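Local coordinates for protein bowman-Birk type bran trypsin inhibitor (Oryza sativa, PDB 2QN5) that probably inhibits trypsin-like serine proteases, with this two-repeat Bowman-Birk portion of the precursor offering one reactive loop per repeat, at residues K17-L29 with I53-C67. Sequence-based numbering, arbitrary orientation.
Sequences KPDPPQWRCNDEL and ICEDIYWGADPGPFC
I53 opens the contact beside N26 and D27: its CG2 rests by their carbonyl oxygens, and L29 brings CD1 up to its CA. Four residues on, I57 lies across the R24 side chain. Its CD1 meets the edge of the guanidinium, 3.3 Å from R24 NH2, while R24 NH1 is hydrogen-bonded to a polar side chain of another protein's chain. Y58 and W23 then form an antiparallel hydrogen-bonded pair, W23 N giving to Y58 O at 2.7 Å and Y58 N to W23 O at 2.9 Å. This joins strand 54-59 to the central strand 22-25 of the antiparallel sheet in the first of the two Bowman-Birk repeats in this chain; strand 11-13 flanks the other side, and the turn at K17-P18 carries the reactive bond inferred for trypsin. In W59 the indole swings away from the backbone N (chi1 -178°) and lies against the Q22 chain: Q22 CG sits 3.9 Å from the five-membered-ring centroid as a CH-pi contact, and the amide, 86° from the ring, points NE2, also hydrogen-bonded to the other protein's backbone, at the indole face. P18 CB packs against W59 CZ2 and P20 CG against W59 CD1. G60 O receives W23 NE1 at 2.7 Å, almost straight at 171° and in both the indole and carbonyl planes. P63 finishes the W23 site, its CB 3.6 Å from the five-membered-ring centroid, opposite P21 CB on the other face. A leucine in place of W23 would probably leave G60 O without this donor and P63 without its aromatic platform. Further along, C67 SG approaches D27 OD1 at 3.7 Å, while D27 OD2 is hydrogen-bonded to D9 N.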
loop_
_atom_site.group_PDB
_atom_site.type_symbol
_atom_site.label_atom_id
_atom_site.label_comp_id
_atom_site.label_asym_id
_atom_site.label_seq_id
_atom_site.Cartn_x
_atom_site.Cartn_y
_atom_site.Cartn_z
ATOM N N LYS A 17 1.401 -0.747 -0.029
ATOM C CA LYS A 17 0.114 -0.209 -0.440
ATOM C C LYS A 17 -0.640 0.796 0.442
ATOM O O LYS A 17 -1.841 0.682 0.632
ATOM C CB LYS A 17 -0.834 -1.374 -0.753
ATOM C CG LYS A 17 -0.282 -2.415 -1.716
ATOM C CD LYS A 17 -1.137 -3.690 -1.717
ATOM C CE LYS A 17 -0.657 -4.732 -2.753
ATOM N NZ LYS A 17 -1.367 -6.060 -2.643
ATOM N N PRO A 18 0.050 1.773 1.021
ATOM C CA PRO A 18 -0.770 2.681 1.815
ATOM C C PRO A 18 -1.291 3.740 0.848
ATOM O O PRO A 18 -1.127 3.604 -0.368
ATOM C CB PRO A 18 0.230 3.259 2.804
ATOM C CG PRO A 18 1.479 3.325 1.983
ATOM C CD PRO A 18 1.478 1.967 1.316
ATOM N N ASP A 19 -1.939 4.774 1.384
ATOM C CA ASP A 19 -2.426 5.881 0.567
ATOM C C ASP A 19 -2.153 7.153 1.337
ATOM O O ASP A 19 -2.738 7.358 2.395
ATOM C CB ASP A 19 -3.922 5.806 0.317
ATOM C CG ASP A 19 -4.394 6.899 -0.639
ATOM O OD1 ASP A 19 -5.593 7.264 -0.634
ATOM O OD2 ASP A 19 -3.543 7.386 -1.410
ATOM N N PRO A 20 -1.282 8.036 0.818
ATOM C CA PRO A 20 -0.503 8.029 -0.424
ATOM C C PRO A 20 0.700 7.089 -0.416
ATOM O O PRO A 20 1.065 6.537 0.622
ATOM C CB PRO A 20 -0.061 9.472 -0.537
ATOM C CG PRO A 20 0.255 9.770 0.859
ATOM C CD PRO A 20 -0.966 9.254 1.578
ATOM N N PRO A 21 1.338 6.905 -1.580
ATOM C CA PRO A 21 2.500 6.027 -1.678
ATOM C C PRO A 21 3.642 6.455 -0.779
ATOM O O PRO A 21 3.671 7.576 -0.289
ATOM C CB PRO A 21 2.862 6.107 -3.159
ATOM C CG PRO A 21 1.548 6.273 -3.795
ATOM C CD PRO A 21 0.893 7.315 -2.918
ATOM N N GLN A 22 4.571 5.539 -0.551
ATOM C CA GLN A 22 5.735 5.810 0.269
ATOM C C GLN A 22 6.852 5.657 -0.714
ATOM O O GLN A 22 6.958 4.622 -1.367
ATOM C CB GLN A 22 5.872 4.773 1.379
ATOM C CG GLN A 22 4.586 4.567 2.155
ATOM C CD GLN A 22 4.776 3.766 3.415
ATOM O OE1 GLN A 22 5.341 2.670 3.389
ATOM N NE2 GLN A 22 4.297 4.306 4.532
ATOM N N TRP A 23 7.678 6.687 -0.850
ATOM C CA TRP A 23 8.770 6.603 -1.807
ATOM C C TRP A 23 10.165 6.809 -1.210
ATOM O O TRP A 23 10.328 7.358 -0.115
ATOM C CB TRP A 23 8.551 7.601 -2.950
ATOM C CG TRP A 23 7.137 8.048 -3.152
ATOM C CD1 TRP A 23 6.350 8.704 -2.249
ATOM C CD2 TRP A 23 6.384 7.992 -4.373
ATOM N NE1 TRP A 23 5.160 9.074 -2.834
ATOM C CE2 TRP A 23 5.153 8.649 -4.137
ATOM C CE3 TRP A 23 6.631 7.464 -5.644
ATOM C CZ2 TRP A 23 4.173 8.790 -5.126
ATOM C CZ3 TRP A 23 5.653 7.607 -6.630
ATOM C CH2 TRP A 23 4.440 8.266 -6.363
ATOM N N ARG A 24 11.163 6.350 -1.957
ATOM C CA ARG A 24 12.560 6.471 -1.572
ATOM C C ARG A 24 13.301 7.217 -2.690
ATOM O O ARG A 24 12.890 7.167 -3.852
ATOM C CB ARG A 24 13.149 5.072 -1.362
ATOM C CG ARG A 24 14.600 5.050 -0.947
ATOM C CD ARG A 24 15.014 3.662 -0.500
ATOM N NE ARG A 24 14.166 3.160 0.586
ATOM C CZ ARG A 24 14.505 2.164 1.406
ATOM N NH1 ARG A 24 15.684 1.566 1.272
ATOM N NH2 ARG A 24 13.657 1.754 2.345
ATOM N N CYS A 25 14.370 7.930 -2.341
ATOM C CA CYS A 25 15.137 8.654 -3.356
ATOM C C CYS A 25 16.553 8.131 -3.482
ATOM O O CYS A 25 17.285 8.040 -2.501
ATOM C CB CYS A 25 15.186 10.156 -3.072
ATOM S SG CYS A 25 16.278 11.016 -4.240
ATOM N N ASN A 26 16.930 7.784 -4.706
ATOM C CA ASN A 26 18.261 7.261 -4.971
ATOM C C ASN A 26 19.291 8.386 -5.109
ATOM O O ASN A 26 19.999 8.712 -4.159
ATOM C CB ASN A 26 18.243 6.412 -6.249
ATOM C CG ASN A 26 17.409 5.141 -6.109
ATOM O OD1 ASN A 26 17.212 4.413 -7.087
ATOM N ND2 ASN A 26 16.927 4.864 -4.897
ATOM N N ASP A 27 19.357 8.983 -6.295
ATOM C CA ASP A 27 20.301 10.051 -6.573
ATOM C C ASP A 27 21.723 9.776 -6.078
ATOM O O ASP A 27 21.935 9.360 -4.936
ATOM C CB ASP A 27 19.805 11.373 -5.986
ATOM C CG ASP A 27 19.049 12.214 -6.999
ATOM O OD1 ASP A 27 19.035 13.460 -6.849
ATOM O OD2 ASP A 27 18.464 11.627 -7.940
ATOM N N GLU A 28 22.691 10.032 -6.959
ATOM C CA GLU A 28 24.112 9.845 -6.671
ATOM C C GLU A 28 24.502 10.613 -5.388
ATOM O O GLU A 28 24.879 10.006 -4.379
ATOM C CB GLU A 28 24.946 10.339 -7.865
ATOM C CG GLU A 28 24.271 10.215 -9.254
ATOM C CD GLU A 28 23.849 8.788 -9.627
ATOM O OE1 GLU A 28 24.656 7.846 -9.439
ATOM O OE2 GLU A 28 22.711 8.612 -10.126
ATOM N N LEU A 29 24.428 11.945 -5.439
ATOM C CA LEU A 29 24.722 12.800 -4.282
ATOM C C LEU A 29 26.154 12.858 -3.741
ATOM O O LEU A 29 27.038 12.091 -4.149
ATOM C CB LEU A 29 23.806 12.424 -3.119
ATOM C CG LEU A 29 22.297 12.535 -3.319
ATOM C CD1 LEU A 29 21.622 11.423 -2.536
ATOM C CD2 LEU A 29 21.801 13.902 -2.886
ATOM N N ILE A 53 23.448 7.825 -1.387
ATOM C CA ILE A 53 21.987 7.892 -1.354
ATOM C C ILE A 53 21.476 8.227 0.049
ATOM O O ILE A 53 22.201 8.074 1.041
ATOM C CB ILE A 53 21.333 6.554 -1.792
ATOM C CG1 ILE A 53 21.718 5.450 -0.810
ATOM C CG2 ILE A 53 21.760 6.187 -3.213
ATOM C CD1 ILE A 53 23.190 5.117 -0.811
ATOM N N CYS A 54 20.222 8.679 0.114
ATOM C CA CYS A 54 19.589 9.048 1.374
ATOM C C CYS A 54 18.462 8.091 1.703
ATOM O O CYS A 54 17.375 8.165 1.128
ATOM C CB CYS A 54 19.048 10.466 1.288
ATOM S SG CYS A 54 17.593 10.798 2.320
ATOM N N GLU A 55 18.726 7.189 2.639
ATOM C CA GLU A 55 17.734 6.208 3.032
ATOM C C GLU A 55 16.733 6.755 4.041
ATOM O O GLU A 55 16.764 6.444 5.233
ATOM C CB GLU A 55 18.418 4.945 3.571
ATOM C CG GLU A 55 19.446 5.186 4.646
ATOM C CD GLU A 55 20.042 3.898 5.134
ATOM O OE1 GLU A 55 20.441 3.077 4.282
ATOM O OE2 GLU A 55 20.117 3.703 6.362
ATOM N N ASP A 56 15.845 7.587 3.530
ATOM C CA ASP A 56 14.792 8.178 4.319
ATOM C C ASP A 56 13.591 8.019 3.387
ATOM O O ASP A 56 13.677 8.320 2.188
ATOM C CB ASP A 56 15.100 9.653 4.578
ATOM C CG ASP A 56 14.883 10.051 6.019
ATOM O OD1 ASP A 56 13.744 9.930 6.514
ATOM O OD2 ASP A 56 15.854 10.488 6.665
ATOM N N ILE A 57 12.485 7.503 3.911
ATOM C CA ILE A 57 11.316 7.320 3.069
ATOM C C ILE A 57 10.302 8.409 3.299
ATOM O O ILE A 57 9.889 8.651 4.436
ATOM C CB ILE A 57 10.608 5.978 3.316
ATOM C CG1 ILE A 57 11.577 4.821 3.088
ATOM C CG2 ILE A 57 9.428 5.848 2.356
ATOM C CD1 ILE A 57 11.013 3.463 3.465
ATOM N N TYR A 58 9.924 9.071 2.207
ATOM C CA TYR A 58 8.921 10.127 2.230
ATOM C C TYR A 58 7.620 9.416 1.927
ATOM O O TYR A 58 7.583 8.528 1.074
ATOM C CB TYR A 58 9.185 11.150 1.137
ATOM C CG TYR A 58 8.065 12.126 0.935
ATOM C CD1 TYR A 58 7.752 13.069 1.901
ATOM C CD2 TYR A 58 7.325 12.118 -0.230
ATOM C CE1 TYR A 58 6.725 13.985 1.701
ATOM C CE2 TYR A 58 6.297 13.025 -0.441
ATOM C CZ TYR A 58 6.004 13.949 0.523
ATOM O OH TYR A 58 4.978 14.827 0.313
ATOM N N TRP A 59 6.564 9.804 2.631
ATOM C CA TRP A 59 5.255 9.209 2.450
ATOM C C TRP A 59 4.323 10.342 2.070
ATOM O O TRP A 59 3.944 11.133 2.921
ATOM C CB TRP A 59 4.819 8.586 3.763
ATOM C CG TRP A 59 3.508 7.880 3.745
ATOM C CD1 TRP A 59 2.553 7.912 2.765
ATOM C CD2 TRP A 59 2.978 7.060 4.797
ATOM N NE1 TRP A 59 1.458 7.161 3.147
ATOM C CE2 TRP A 59 1.698 6.629 4.390
ATOM C CE3 TRP A 59 3.463 6.648 6.045
ATOM C CZ2 TRP A 59 0.903 5.809 5.192
ATOM C CZ3 TRP A 59 2.675 5.838 6.832
ATOM C CH2 TRP A 59 1.410 5.426 6.407
ATOM N N GLY A 60 3.964 10.437 0.797
ATOM C CA GLY A 60 3.081 11.506 0.390
ATOM C C GLY A 60 2.632 11.404 -1.046
ATOM O O GLY A 60 3.130 10.582 -1.812
ATOM N N ALA A 61 1.678 12.256 -1.406
ATOM C CA ALA A 61 1.143 12.284 -2.752
ATOM C C ALA A 61 2.225 12.547 -3.778
ATOM O O ALA A 61 2.415 11.751 -4.682
ATOM C CB ALA A 61 0.094 13.340 -2.855
ATOM N N ASP A 62 2.936 13.664 -3.622
ATOM C CA ASP A 62 3.987 14.075 -4.547
ATOM C C ASP A 62 5.395 13.680 -4.111
ATOM O O ASP A 62 5.874 14.136 -3.076
ATOM C CB ASP A 62 3.918 15.596 -4.722
ATOM C CG ASP A 62 4.918 16.129 -5.744
ATOM O OD1 ASP A 62 4.786 17.312 -6.136
ATOM O OD2 ASP A 62 5.833 15.376 -6.149
ATOM N N PRO A 63 6.079 12.825 -4.901
ATOM C CA PRO A 63 7.440 12.387 -4.576
ATOM C C PRO A 63 8.482 13.444 -4.963
ATOM O O PRO A 63 9.690 13.197 -4.940
ATOM C CB PRO A 63 7.583 11.101 -5.371
ATOM C CG PRO A 63 6.809 11.399 -6.592
ATOM C CD PRO A 63 5.557 12.067 -6.053
ATOM N N GLY A 64 8.013 14.630 -5.316
ATOM C CA GLY A 64 8.941 15.691 -5.645
ATOM C C GLY A 64 9.150 15.902 -7.124
ATOM O O GLY A 64 8.862 15.017 -7.935
ATOM N N PRO A 65 9.658 17.082 -7.509
ATOM C CA PRO A 65 9.903 17.397 -8.912
ATOM C C PRO A 65 11.223 16.773 -9.248
ATOM O O PRO A 65 11.909 16.267 -8.356
ATOM C CB PRO A 65 9.985 18.907 -8.897
ATOM C CG PRO A 65 10.745 19.145 -7.628
ATOM C CD PRO A 65 10.071 18.207 -6.647
ATOM N N PHE A 66 11.587 16.798 -10.522
ATOM C CA PHE A 66 12.868 16.240 -10.917
ATOM C C PHE A 66 13.944 17.292 -10.721
ATOM O O PHE A 66 13.656 18.467 -10.496
ATOM C CB PHE A 66 12.841 15.779 -12.371
ATOM C CG PHE A 66 12.023 14.543 -12.594
ATOM C CD1 PHE A 66 10.712 14.630 -13.041
ATOM C CD2 PHE A 66 12.557 13.286 -12.323
ATOM C CE1 PHE A 66 9.937 13.477 -13.214
ATOM C CE2 PHE A 66 11.798 12.128 -12.491
ATOM C CZ PHE A 66 10.485 12.220 -12.937
ATOM N N CYS A 67 15.194 16.858 -10.790
ATOM C CA CYS A 67 16.318 17.766 -10.630
ATOM C C CYS A 67 16.703 18.350 -11.992
ATOM O O CYS A 67 17.216 19.466 -12.082
ATOM C CB CYS A 67 17.502 17.017 -10.027
ATOM S SG CYS A 67 17.223 16.341 -8.352
#